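Local atomic coordinates of NLP/P60 (Enterococcus faecium, PDB entry 6B8C), a protein that probably cleaves peptide bonds in bacterial peptidoglycan as a secreted NlpC/P60-family endopeptidase, releasing muropeptides that enhance host immunity. Residues 36-41 with 56-61; 85-90 with 94-99; 106-109 with 115-118; 118-121 with 126-129. All coordinates share one frame; numbering follows the deposited sequence.

Interaction 1 (36-41 with 56-61); sequences YKYIGT and SGFTRY
Tyr-38, in the loop after helix 28-36, meets Tyr-61 and Phe-58 on helix 55-67. The aromatic part is an offset edge-to-face (T-shaped) pair: Tyr-61 turns its ring edge toward the face of Tyr-38, with planes at 88° and centroids 5.4 Å apart. Having CG opposite its backbone N (chi1 -167°) sends the Tyr-61 ring toward Tyr-38. Its CE1 lies 3.5 Å from Tyr-38 CZ and 3.1 Å from Tyr-38 OH, which meets the ring's edge near its plane without hydrogen-bonding. One turn back along the helix, Phe-58 adds an apolar contact, its CE1 4.0 Å from Tyr-38 CB. Tyrosine suits the loop position because its ring can join this packing while its hydroxyl hydrogen-bonds Glu-34.

The turn is closed by bonds of its own: Tyr-38 O accepts from Thr-41 N at 3.0 Å and from Thr-41 OG1 at 2.7 Å, both donors coming from the same face of the carbonyl plane. In this type II turn Gly-40 takes a positive phi (87°), readily open to glycine. Pro-50 touches both tyrosines, and Phe-53 meets the ring of Tyr-61. This aromatic cluster joins a type II turn to helix 55-67 of the papain-like NlpC/P60 fold.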
loop_
_atom_site.group_PDB
_atom_site.type_symbol
_atom_site.label_atom_id
_atom_site.label_comp_id
_atom_site.label_asym_id
_atom_site.label_seq_id
_atom_site.Cartn_x
_atom_site.Cartn_y
_atom_site.Cartn_z
ATOM N N TYR A 36 -8.894 -3.933 4.437
ATOM C CA TYR A 36 -9.258 -4.165 5.833
ATOM C C TYR A 36 -9.388 -5.647 6.172
ATOM O O TYR A 36 -9.267 -6.013 7.347
ATOM C CB TYR A 36 -10.558 -3.433 6.171
ATOM C CG TYR A 36 -10.334 -2.086 6.825
ATOM C CD1 TYR A 36 -9.951 -0.982 6.074
ATOM C CD2 TYR A 36 -10.502 -1.921 8.193
ATOM C CE1 TYR A 36 -9.740 0.249 6.667
ATOM C CE2 TYR A 36 -10.292 -0.692 8.796
ATOM C CZ TYR A 36 -9.913 0.389 8.028
ATOM O OH TYR A 36 -9.705 1.614 8.621
ATOM N N LYS A 37 -9.607 -6.510 5.175
ATOM C CA LYS A 37 -9.779 -7.934 5.442
ATOM C C LYS A 37 -8.526 -8.590 6.008
ATOM O O LYS A 37 -8.620 -9.672 6.597
ATOM C CB LYS A 37 -10.184 -8.673 4.165
ATOM C CG LYS A 37 -11.480 -8.196 3.533
ATOM C CD LYS A 37 -11.719 -8.910 2.214
ATOM C CE LYS A 37 -13.049 -8.515 1.598
ATOM N NZ LYS A 37 -13.291 -9.234 0.315
ATOM N N TYR A 38 -7.356 -7.980 5.840
ATOM C CA TYR A 38 -6.105 -8.640 6.181
ATOM C C TYR A 38 -5.402 -7.997 7.368
ATOM O O TYR A 38 -4.226 -8.290 7.614
ATOM C CB TYR A 38 -5.197 -8.678 4.951
ATOM C CG TYR A 38 -5.924 -9.259 3.762
ATOM C CD1 TYR A 38 -6.105 -10.631 3.640
ATOM C CD2 TYR A 38 -6.472 -8.436 2.791
ATOM C CE1 TYR A 38 -6.792 -11.166 2.571
ATOM C CE2 TYR A 38 -7.161 -8.961 1.720
ATOM C CZ TYR A 38 -7.318 -10.326 1.612
ATOM O OH TYR A 38 -8.003 -10.849 0.540
ATOM N N ILE A 39 -6.101 -7.143 8.119
ATOM C CA ILE A 39 -5.554 -6.605 9.357
ATOM C C ILE A 39 -5.171 -7.753 10.279
ATOM O O ILE A 39 -5.927 -8.718 10.443
ATOM C CB ILE A 39 -6.569 -5.655 10.010
ATOM C CG1 ILE A 39 -6.685 -4.377 9.177
ATOM C CG2 ILE A 39 -6.187 -5.339 11.452
ATOM C CD1 ILE A 39 -7.785 -3.464 9.618
ATOM N N GLY A 40 -3.975 -7.672 10.855
ATOM C CA GLY A 40 -3.473 -8.727 11.706
ATOM C C GLY A 40 -2.739 -9.837 10.986
ATOM O O GLY A 40 -2.271 -10.772 11.646
ATOM N N THR A 41 -2.635 -9.779 9.669
ATOM C CA THR A 41 -1.821 -10.738 8.938
ATOM C C THR A 41 -0.357 -10.501 9.285
ATOM O O THR A 41 0.114 -9.363 9.181
ATOM C CB THR A 41 -2.051 -10.599 7.436
ATOM O OG1 THR A 41 -3.441 -10.792 7.147
ATOM C CG2 THR A 41 -1.231 -11.619 6.662
ATOM N N SER A 56 4.973 -4.641 -0.123
ATOM C CA SER A 56 4.547 -4.636 -1.520
ATOM C C SER A 56 3.597 -5.789 -1.832
ATOM O O SER A 56 2.689 -5.641 -2.663
ATOM C CB SER A 56 5.767 -4.677 -2.442
ATOM O OG SER A 56 6.654 -5.718 -2.071
ATOM N N GLY A 57 3.802 -6.946 -1.196
ATOM C CA GLY A 57 2.913 -8.075 -1.424
ATOM C C GLY A 57 1.488 -7.781 -1.002
ATOM O O GLY A 57 0.536 -8.178 -1.674
ATOM N N PHE A 58 1.328 -7.045 0.097
ATOM C CA PHE A 58 -0.001 -6.694 0.586
ATOM C C PHE A 58 -0.750 -5.813 -0.413
ATOM O O PHE A 58 -1.897 -6.106 -0.783
ATOM C CB PHE A 58 0.141 -6.005 1.945
ATOM C CG PHE A 58 -1.125 -5.401 2.451
ATOM C CD1 PHE A 58 -2.233 -6.189 2.687
ATOM C CD2 PHE A 58 -1.204 -4.042 2.703
ATOM C CE1 PHE A 58 -3.404 -5.632 3.158
ATOM C CE2 PHE A 58 -2.373 -3.477 3.172
ATOM C CZ PHE A 58 -3.474 -4.272 3.400
ATOM N N THR A 59 -0.113 -4.729 -0.866
ATOM C CA THR A 59 -0.761 -3.831 -1.821
ATOM C C THR A 59 -1.040 -4.534 -3.144
ATOM O O THR A 59 -2.113 -4.350 -3.743
ATOM C CB THR A 59 0.105 -2.589 -2.045
ATOM O OG1 THR A 59 1.355 -2.973 -2.631
ATOM C CG2 THR A 59 0.375 -1.881 -0.726
ATOM N N ARG A 60 -0.086 -5.344 -3.620
ATOM C CA ARG A 60 -0.314 -6.103 -4.843
ATOM C C ARG A 60 -1.502 -7.041 -4.694
ATOM O O ARG A 60 -2.324 -7.161 -5.608
ATOM C CB ARG A 60 0.939 -6.891 -5.220
ATOM C CG ARG A 60 0.764 -7.727 -6.475
ATOM C CD ARG A 60 2.076 -8.319 -6.958
ATOM N NE ARG A 60 2.316 -9.657 -6.428
ATOM C CZ ARG A 60 1.840 -10.771 -6.974
ATOM N NH1 ARG A 60 2.107 -11.948 -6.424
ATOM N NH2 ARG A 60 1.090 -10.708 -8.069
ATOM N N TYR A 61 -1.614 -7.710 -3.544
ATOM C CA TYR A 61 -2.710 -8.647 -3.334
ATOM C C TYR A 61 -4.052 -7.929 -3.301
ATOM O O TYR A 61 -5.035 -8.410 -3.878
ATOM C CB TYR A 61 -2.482 -9.426 -2.038
ATOM C CG TYR A 61 -3.387 -10.626 -1.887
ATOM C CD1 TYR A 61 -4.543 -10.558 -1.117
ATOM C CD2 TYR A 61 -3.092 -11.823 -2.530
ATOM C CE1 TYR A 61 -5.373 -11.656 -0.985
ATOM C CE2 TYR A 61 -3.918 -12.923 -2.406
ATOM C CZ TYR A 61 -5.057 -12.835 -1.633
ATOM O OH TYR A 61 -5.880 -13.932 -1.506
#

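Interaction 2 (85-90 with 94-99); sequences ISVSQA and DLLFWG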
loop_
_atom_site.group_PDB
_atom_site.type_symbol
_atom_site.label_atom_id
_atom_site.label_comp_id
_atom_site.label_asym_id
_atom_site.label_seq_id
_atom_site.Cartn_x
_atom_site.Cartn_y
_atom_site.Cartn_z
ATOM N N ILE A 85 1.614 11.922 -7.664
ATOM C CA ILE A 85 0.788 12.968 -7.077
ATOM C C ILE A 85 1.321 13.266 -5.681
ATOM O O ILE A 85 2.080 12.480 -5.103
ATOM C CB ILE A 85 -0.701 12.531 -7.057
ATOM C CG1 ILE A 85 -1.630 13.740 -7.160
ATOM C CG2 ILE A 85 -1.018 11.703 -5.817
ATOM C CD1 ILE A 85 -3.082 13.370 -7.400
ATOM N N SER A 86 0.949 14.426 -5.146
ATOM C CA SER A 86 1.360 14.774 -3.796
ATOM C C SER A 86 0.561 13.968 -2.777
ATOM O O SER A 86 -0.542 13.487 -3.050
ATOM C CB SER A 86 1.178 16.272 -3.540
ATOM O OG SER A 86 -0.136 16.559 -3.092
ATOM N N VAL A 87 1.142 13.813 -1.587
ATOM C CA VAL A 87 0.453 13.088 -0.524
ATOM C C VAL A 87 -0.815 13.824 -0.108
ATOM O O VAL A 87 -1.788 13.202 0.337
ATOM C CB VAL A 87 1.407 12.863 0.665
ATOM C CG1 VAL A 87 0.748 12.006 1.735
ATOM C CG2 VAL A 87 2.703 12.220 0.188
ATOM N N SER A 88 -0.834 15.151 -0.261
ATOM C CA SER A 88 -2.039 15.914 0.052
ATOM C C SER A 88 -3.191 15.528 -0.865
ATOM O O SER A 88 -4.343 15.428 -0.424
ATOM C CB SER A 88 -1.754 17.413 -0.058
ATOM O OG SER A 88 -0.652 17.791 0.748
ATOM N N GLN A 89 -2.899 15.297 -2.144
ATOM C CA GLN A 89 -3.909 14.981 -3.142
ATOM C C GLN A 89 -4.190 13.484 -3.238
ATOM O O GLN A 89 -4.655 13.012 -4.283
ATOM C CB GLN A 89 -3.477 15.534 -4.501
ATOM C CG GLN A 89 -3.086 17.004 -4.446
ATOM C CD GLN A 89 -2.252 17.440 -5.634
ATOM O OE1 GLN A 89 -2.181 16.747 -6.646
ATOM N NE2 GLN A 89 -1.609 18.598 -5.513
ATOM N N ALA A 90 -3.920 12.732 -2.175
ATOM C CA ALA A 90 -4.149 11.293 -2.155
ATOM C C ALA A 90 -5.542 11.012 -1.605
ATOM O O ALA A 90 -5.856 11.386 -0.471
ATOM C CB ALA A 90 -3.086 10.587 -1.314
ATOM N N ASP A 94 -5.502 5.278 -3.146
ATOM C CA ASP A 94 -4.242 5.581 -3.807
ATOM C C ASP A 94 -3.081 4.912 -3.077
ATOM O O ASP A 94 -3.195 4.484 -1.927
ATOM C CB ASP A 94 -4.010 7.092 -3.875
ATOM C CG ASP A 94 -4.992 7.793 -4.794
ATOM O OD1 ASP A 94 -5.362 8.952 -4.502
ATOM O OD2 ASP A 94 -5.405 7.178 -5.800
ATOM N N LEU A 95 -1.946 4.825 -3.763
ATOM C CA LEU A 95 -0.751 4.232 -3.182
ATOM C C LEU A 95 0.147 5.332 -2.631
ATOM O O LEU A 95 0.207 6.428 -3.187
ATOM C CB LEU A 95 0.001 3.394 -4.220
ATOM C CG LEU A 95 -0.658 2.074 -4.638
ATOM C CD1 LEU A 95 0.066 1.440 -5.816
ATOM C CD2 LEU A 95 -0.701 1.111 -3.466
ATOM N N LEU A 96 0.825 5.047 -1.522
ATOM C CA LEU A 96 1.736 5.988 -0.881
ATOM C C LEU A 96 3.119 5.358 -0.820
ATOM O O LEU A 96 3.250 4.191 -0.439
ATOM C CB LEU A 96 1.262 6.350 0.527
ATOM C CG LEU A 96 -0.178 6.838 0.663
ATOM C CD1 LEU A 96 -0.559 6.948 2.126
ATOM C CD2 LEU A 96 -0.360 8.172 -0.038
ATOM N N PHE A 97 4.143 6.132 -1.173
ATOM C CA PHE A 97 5.489 5.608 -1.362
ATOM C C PHE A 97 6.488 6.382 -0.518
ATOM O O PHE A 97 6.486 7.621 -0.515
ATOM C CB PHE A 97 5.897 5.662 -2.840
ATOM C CG PHE A 97 5.166 4.677 -3.701
ATOM C CD1 PHE A 97 3.966 5.016 -4.303
ATOM C CD2 PHE A 97 5.670 3.400 -3.893
ATOM C CE1 PHE A 97 3.287 4.106 -5.090
ATOM C CE2 PHE A 97 4.998 2.486 -4.678
ATOM C CZ PHE A 97 3.803 2.840 -5.278
ATOM N N TRP A 98 7.328 5.637 0.200
ATOM C CA TRP A 98 8.473 6.176 0.915
ATOM C C TRP A 98 9.722 6.013 0.063
ATOM O O TRP A 98 9.932 4.965 -0.552
ATOM C CB TRP A 98 8.685 5.450 2.244
ATOM C CG TRP A 98 7.748 5.815 3.345
ATOM C CD1 TRP A 98 8.061 6.481 4.491
ATOM C CD2 TRP A 98 6.350 5.510 3.427
ATOM N NE1 TRP A 98 6.946 6.618 5.280
ATOM C CE2 TRP A 98 5.882 6.029 4.651
ATOM C CE3 TRP A 98 5.449 4.853 2.586
ATOM C CZ2 TRP A 98 4.552 5.915 5.051
ATOM C CZ3 TRP A 98 4.130 4.740 2.985
ATOM C CH2 TRP A 98 3.694 5.269 4.206
ATOM N N GLY A 99 10.562 7.037 0.058
ATOM C CA GLY A 99 11.766 7.036 -0.747
ATOM C C GLY A 99 11.594 7.847 -2.015
ATOM O O GLY A 99 10.522 8.379 -2.323
#
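A type I turn from Val-87 to Ala-90, in the connection between strands 83-85 and 95-98 of the NlpC/P60 sheet, rests on Asp-94, just before the second strand, and Leu-96 within it. The apolar part is small. Leu-96 turns one methyl, CD2, toward the turn: it comes to 3.9 Å from Ala-90 CB and stands at a looser 4.4 Å from Val-87 CG1. With CG anti to its own carbonyl carbon (chi1 -52°), the leucine brings its end nearer the turn than its CB direction alone would. Alanine fits beside it because its single methyl lets the chain come close. Leu-96 also packs on Ala-110 and Ala-139 of the two flanking strands.

Asp-94 supplies the polar part. Its OD1 sits 3.5 Å from Ala-90 CA and accepts a hydrogen bond from the backbone N of Lys-91, the residue that follows the turn. The other oxygen, OD2, has a weak hydrogen bond from Met-142 N.

Ser-86, just ahead of the turn, braces it: its OG accepts from Gln-89 N at 3.2 Å, an ST motif, while the backbone bond from Ala-90 N to Val-87 O, at 3.3 Å, is weak. Serine suits this place because its short hydroxyl can reach the backbone three residues on. Since the two segments share only van der Waals contacts directly, their chemistry implies a turn seated by methyl packing, with one hydrogen bond, from Lys-91 N to Asp-94 OD1, tying the chain just after the turn to the start of the strand.

Interaction 3 (106-109 with 115-118); sequences HVAI and QYIH
Ile-109 and Ile-117 form the antiparallel hydrogen-bonded pair of the beta hairpin made by strands 106-112 and 115-118. Ile-109 N gives its hydrogen to Ile-117 O at 3.1 Å and 172°, within the carbonyl plane, and Ile-117 N returns a bond to Ile-109 O, also at 3.1 Å. The outer edges of the hairpin are satisfied by neighbouring strands: His-106 and Ala-108 bond to Trp-98 and Leu-96, and Tyr-116 bonds to Gly-129.

The side-chain polar link is between imidazoles. His-106 NE2 and His-118 ND1 share a hydrogen bond of 3.0 Å, each nitrogen at the edge of the other ring. The planes stand at 89°, so the rings meet rim to rim without stacking. His-118 reaches this position with CG between its backbone N and carbonyl carbon (chi1 61°). Its ring has Tyr-116 CE1 above one face near its rim, 3.7 Å from the plane, and the Tyr-116 hydroxyl is itself bonded to Phe-134 O. His-106 also touches Cys-55, an arrangement consistent with the Cys-His-His active site of this family, in which the second histidine would orient the first.

Ala-108 is small enough to lie close to both side chains, its CB 3.6 Å from His-118 CB. The branched isoleucines fill the other face of the sheet, toward helices 28-36 and 55-67, with Ile-117 CG2 3.9 Å from Ile-109 CB. Beyond its N-H partner, Ile-109 O also receives a CA-H...O contact from Tyr-116 CA at 3.2 Å.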
loop_
_atom_site.group_PDB
_atom_site.type_symbol
_atom_site.label_atom_id
_atom_site.label_comp_id
_atom_site.label_asym_id
_atom_site.label_seq_id
_atom_site.Cartn_x
_atom_site.Cartn_y
_atom_site.Cartn_z
ATOM N N HIS A 106 9.182 1.524 0.644
ATOM C CA HIS A 106 7.977 1.200 1.390
ATOM C C HIS A 106 6.772 1.747 0.644
ATOM O O HIS A 106 6.855 2.779 -0.028
ATOM C CB HIS A 106 8.022 1.771 2.811
ATOM C CG HIS A 106 7.006 1.172 3.730
ATOM N ND1 HIS A 106 7.169 -0.068 4.311
ATOM C CD2 HIS A 106 5.808 1.634 4.161
ATOM C CE1 HIS A 106 6.119 -0.340 5.065
ATOM N NE2 HIS A 106 5.278 0.675 4.990
ATOM N N VAL A 107 5.647 1.052 0.794
ATOM C CA VAL A 107 4.397 1.417 0.143
ATOM C C VAL A 107 3.247 1.101 1.089
ATOM O O VAL A 107 3.333 0.201 1.928
ATOM C CB VAL A 107 4.227 0.681 -1.207
ATOM C CG1 VAL A 107 3.980 -0.801 -0.977
ATOM C CG2 VAL A 107 3.105 1.297 -2.026
ATOM N N ALA A 108 2.170 1.869 0.960
ATOM C CA ALA A 108 0.953 1.631 1.725
ATOM C C ALA A 108 -0.243 2.051 0.881
ATOM O O ALA A 108 -0.094 2.682 -0.165
ATOM C CB ALA A 108 0.968 2.376 3.065
ATOM N N ILE A 109 -1.438 1.688 1.342
ATOM C CA ILE A 109 -2.682 2.079 0.687
ATOM C C ILE A 109 -3.281 3.258 1.441
ATOM O O ILE A 109 -3.512 3.179 2.654
ATOM C CB ILE A 109 -3.677 0.907 0.613
ATOM C CG1 ILE A 109 -3.190 -0.148 -0.384
ATOM C CG2 ILE A 109 -5.058 1.409 0.211
ATOM C CD1 ILE A 109 -3.965 -1.440 -0.332
ATOM N N GLN A 115 -4.209 8.977 6.719
ATOM C CA GLN A 115 -4.197 7.619 7.237
ATOM C C GLN A 115 -3.896 6.640 6.115
ATOM O O GLN A 115 -4.222 6.880 4.950
ATOM C CB GLN A 115 -5.539 7.267 7.885
ATOM C CG GLN A 115 -5.927 8.199 9.012
ATOM C CD GLN A 115 -7.416 8.204 9.271
ATOM O OE1 GLN A 115 -8.047 9.260 9.284
ATOM N NE2 GLN A 115 -7.988 7.024 9.479
ATOM N N TYR A 116 -3.268 5.528 6.478
ATOM C CA TYR A 116 -2.986 4.476 5.518
ATOM C C TYR A 116 -3.040 3.136 6.230
ATOM O O TYR A 116 -3.182 3.059 7.451
ATOM C CB TYR A 116 -1.633 4.686 4.830
ATOM C CG TYR A 116 -0.502 5.035 5.765
ATOM C CD1 TYR A 116 0.168 4.049 6.479
ATOM C CD2 TYR A 116 -0.085 6.353 5.914
ATOM C CE1 TYR A 116 1.212 4.368 7.326
ATOM C CE2 TYR A 116 0.955 6.682 6.755
ATOM C CZ TYR A 116 1.600 5.687 7.459
ATOM O OH TYR A 116 2.637 6.018 8.300
ATOM N N ILE A 117 -2.931 2.073 5.445
ATOM C CA ILE A 117 -2.906 0.716 5.963
ATOM C C ILE A 117 -1.763 -0.011 5.274
ATOM O O ILE A 117 -1.525 0.189 4.078
ATOM C CB ILE A 117 -4.260 0.001 5.745
ATOM C CG1 ILE A 117 -4.184 -1.458 6.191
ATOM C CG2 ILE A 117 -4.714 0.124 4.291
ATOM C CD1 ILE A 117 -5.518 -2.152 6.173
ATOM N N HIS A 118 -1.027 -0.822 6.034
ATOM C CA HIS A 118 0.184 -1.406 5.474
ATOM C C HIS A 118 0.649 -2.594 6.299
ATOM O O HIS A 118 0.240 -2.785 7.449
ATOM C CB HIS A 118 1.314 -0.371 5.379
ATOM C CG HIS A 118 1.734 0.204 6.698
ATOM N ND1 HIS A 118 2.949 0.830 6.880
ATOM C CD2 HIS A 118 1.103 0.258 7.896
ATOM C CE1 HIS A 118 3.049 1.243 8.131
ATOM N NE2 HIS A 118 1.942 0.908 8.768
#

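Interaction 4 (118-121 with 126-129); sequences HAPQ and VKVG
His-118 and Lys-127 are joined by two backbone hydrogen bonds, making an antiparallel hydrogen-bonded pair between the end of strand 115-118 and the start of strand 127-130. His-118 N donates to Lys-127 O at 2.9 Å and 162°, and Lys-127 N donates to His-118 O at 2.9 Å and 163°; each donor lies nearly along the C=O axis of its acceptor. A weaker CA-H...O contact from Val-126 CA, 3.3 Å from His-118 O, adds to the grip on that carbonyl.

Lys-127 O also lies at the edge of the histidine ring, near its plane and 3.4 Å from CD2, while Pro-120 CA covers part of one ring face from 3.8 Å above. The imidazole is thus bordered on two sides, and its ND1 is hydrogen-bonded to His-106 NE2. Glycine at position 129 suits the neighbourhood, having no side chain to turn toward His-118 NE2.

Farther out, Pro-120 and Lys-127 cross at about a right angle, CG to CG at 3.7 Å. The lysine lends its aliphatic stem to the proline, and bends at its far end to let NZ hydrogen-bond Ser-125 O. Proline, lacking an N-H, is well placed where the chain leaves the strand. Ala-119 CB packs on Val-126 CG2 at 4.0 Å, and Val-126 bonds through its backbone to Gly-40 and Thr-41.

The chemistry implies that main-chain bonds fix the backbone of His-118 while the Lys-127 carbonyl oxygen at its edge and Pro-120 over one face border its ring, probably helping to orient a histidine that, as in relatives, would belong to the active site.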
loop_
_atom_site.group_PDB
_atom_site.type_symbol
_atom_site.label_atom_id
_atom_site.label_comp_id
_atom_site.label_asym_id
_atom_site.label_seq_id
_atom_site.Cartn_x
_atom_site.Cartn_y
_atom_site.Cartn_z
ATOM N N HIS A 118 -1.027 -0.822 6.034
ATOM C CA HIS A 118 0.184 -1.406 5.474
ATOM C C HIS A 118 0.649 -2.594 6.299
ATOM O O HIS A 118 0.240 -2.785 7.449
ATOM C CB HIS A 118 1.314 -0.371 5.379
ATOM C CG HIS A 118 1.734 0.204 6.698
ATOM N ND1 HIS A 118 2.949 0.830 6.880
ATOM C CD2 HIS A 118 1.103 0.258 7.896
ATOM C CE1 HIS A 118 3.049 1.243 8.131
ATOM N NE2 HIS A 118 1.942 0.908 8.768
ATOM N N ALA A 119 1.504 -3.401 5.670
ATOM C CA ALA A 119 2.360 -4.362 6.346
ATOM C C ALA A 119 3.608 -3.601 6.774
ATOM O O ALA A 119 4.483 -3.329 5.945
ATOM C CB ALA A 119 2.704 -5.541 5.431
ATOM N N PRO A 120 3.711 -3.221 8.047
ATOM C CA PRO A 120 4.709 -2.216 8.443
ATOM C C PRO A 120 6.155 -2.682 8.339
ATOM O O PRO A 120 6.953 -2.038 7.652
ATOM C CB PRO A 120 4.331 -1.908 9.899
ATOM C CG PRO A 120 2.936 -2.432 10.067
ATOM C CD PRO A 120 2.865 -3.628 9.176
ATOM N N GLN A 121 6.512 -3.784 8.986
ATOM C CA GLN A 121 7.904 -4.202 9.081
ATOM C C GLN A 121 7.948 -5.607 9.682
ATOM O O GLN A 121 6.969 -6.046 10.296
ATOM C CB GLN A 121 8.714 -3.227 9.951
ATOM C CG GLN A 121 8.452 -3.431 11.423
ATOM C CD GLN A 121 8.946 -2.284 12.260
ATOM O OE1 GLN A 121 8.847 -1.125 11.860
ATOM N NE2 GLN A 121 9.478 -2.596 13.435
ATOM N N VAL A 126 -0.188 -6.545 9.634
ATOM C CA VAL A 126 -0.882 -5.528 8.845
ATOM C C VAL A 126 -1.743 -4.674 9.763
ATOM O O VAL A 126 -2.540 -5.193 10.556
ATOM C CB VAL A 126 -1.727 -6.181 7.739
ATOM C CG1 VAL A 126 -2.564 -5.127 7.020
ATOM C CG2 VAL A 126 -0.843 -6.930 6.751
ATOM N N LYS A 127 -1.577 -3.356 9.671
ATOM C CA LYS A 127 -2.275 -2.458 10.579
ATOM C C LYS A 127 -2.459 -1.092 9.932
ATOM O O LYS A 127 -1.986 -0.821 8.820
ATOM C CB LYS A 127 -1.531 -2.326 11.914
ATOM C CG LYS A 127 -0.190 -1.619 11.821
ATOM C CD LYS A 127 0.311 -1.215 13.204
ATOM C CE LYS A 127 1.353 -2.181 13.755
ATOM N NZ LYS A 127 0.847 -3.577 13.904
ATOM N N VAL A 128 -3.145 -0.226 10.661
ATOM C CA VAL A 128 -3.366 1.145 10.245
ATOM C C VAL A 128 -2.211 2.013 10.737
ATOM O O VAL A 128 -1.491 1.672 11.682
ATOM C CB VAL A 128 -4.726 1.662 10.762
ATOM C CG1 VAL A 128 -4.596 2.205 12.180
ATOM C CG2 VAL A 128 -5.304 2.704 9.824
ATOM N N GLY A 129 -2.025 3.147 10.072
ATOM C CA GLY A 129 -0.975 4.079 10.432
ATOM C C GLY A 129 -1.361 5.478 10.010
ATOM O O GLY A 129 -2.263 5.679 9.191
#

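The four contacts follow in chain order, from the helix-side loop of interaction 1 to the edge strand of interaction 4. Interactions 2, 3 and 4 share one antiparallel sheet: strand 95-98 pairs with 106-112, which pairs with 115-118, which pairs with 127-130. Interactions 3 and 4, with centres about 7 Å apart, share His-118. Helix 55-67, which interaction 1 joins to the preceding loop, also packs on this sheet through Thr-59, which meets Val-107 and Leu-95; that loop is tied to interaction 4 through Val-126. Interactions 1 and 2 have centres about 18 Å apart, on opposite sides of the chain's centre. Helix and sheet thereby bring Cys-55 to His-106, consistent with the family's active site.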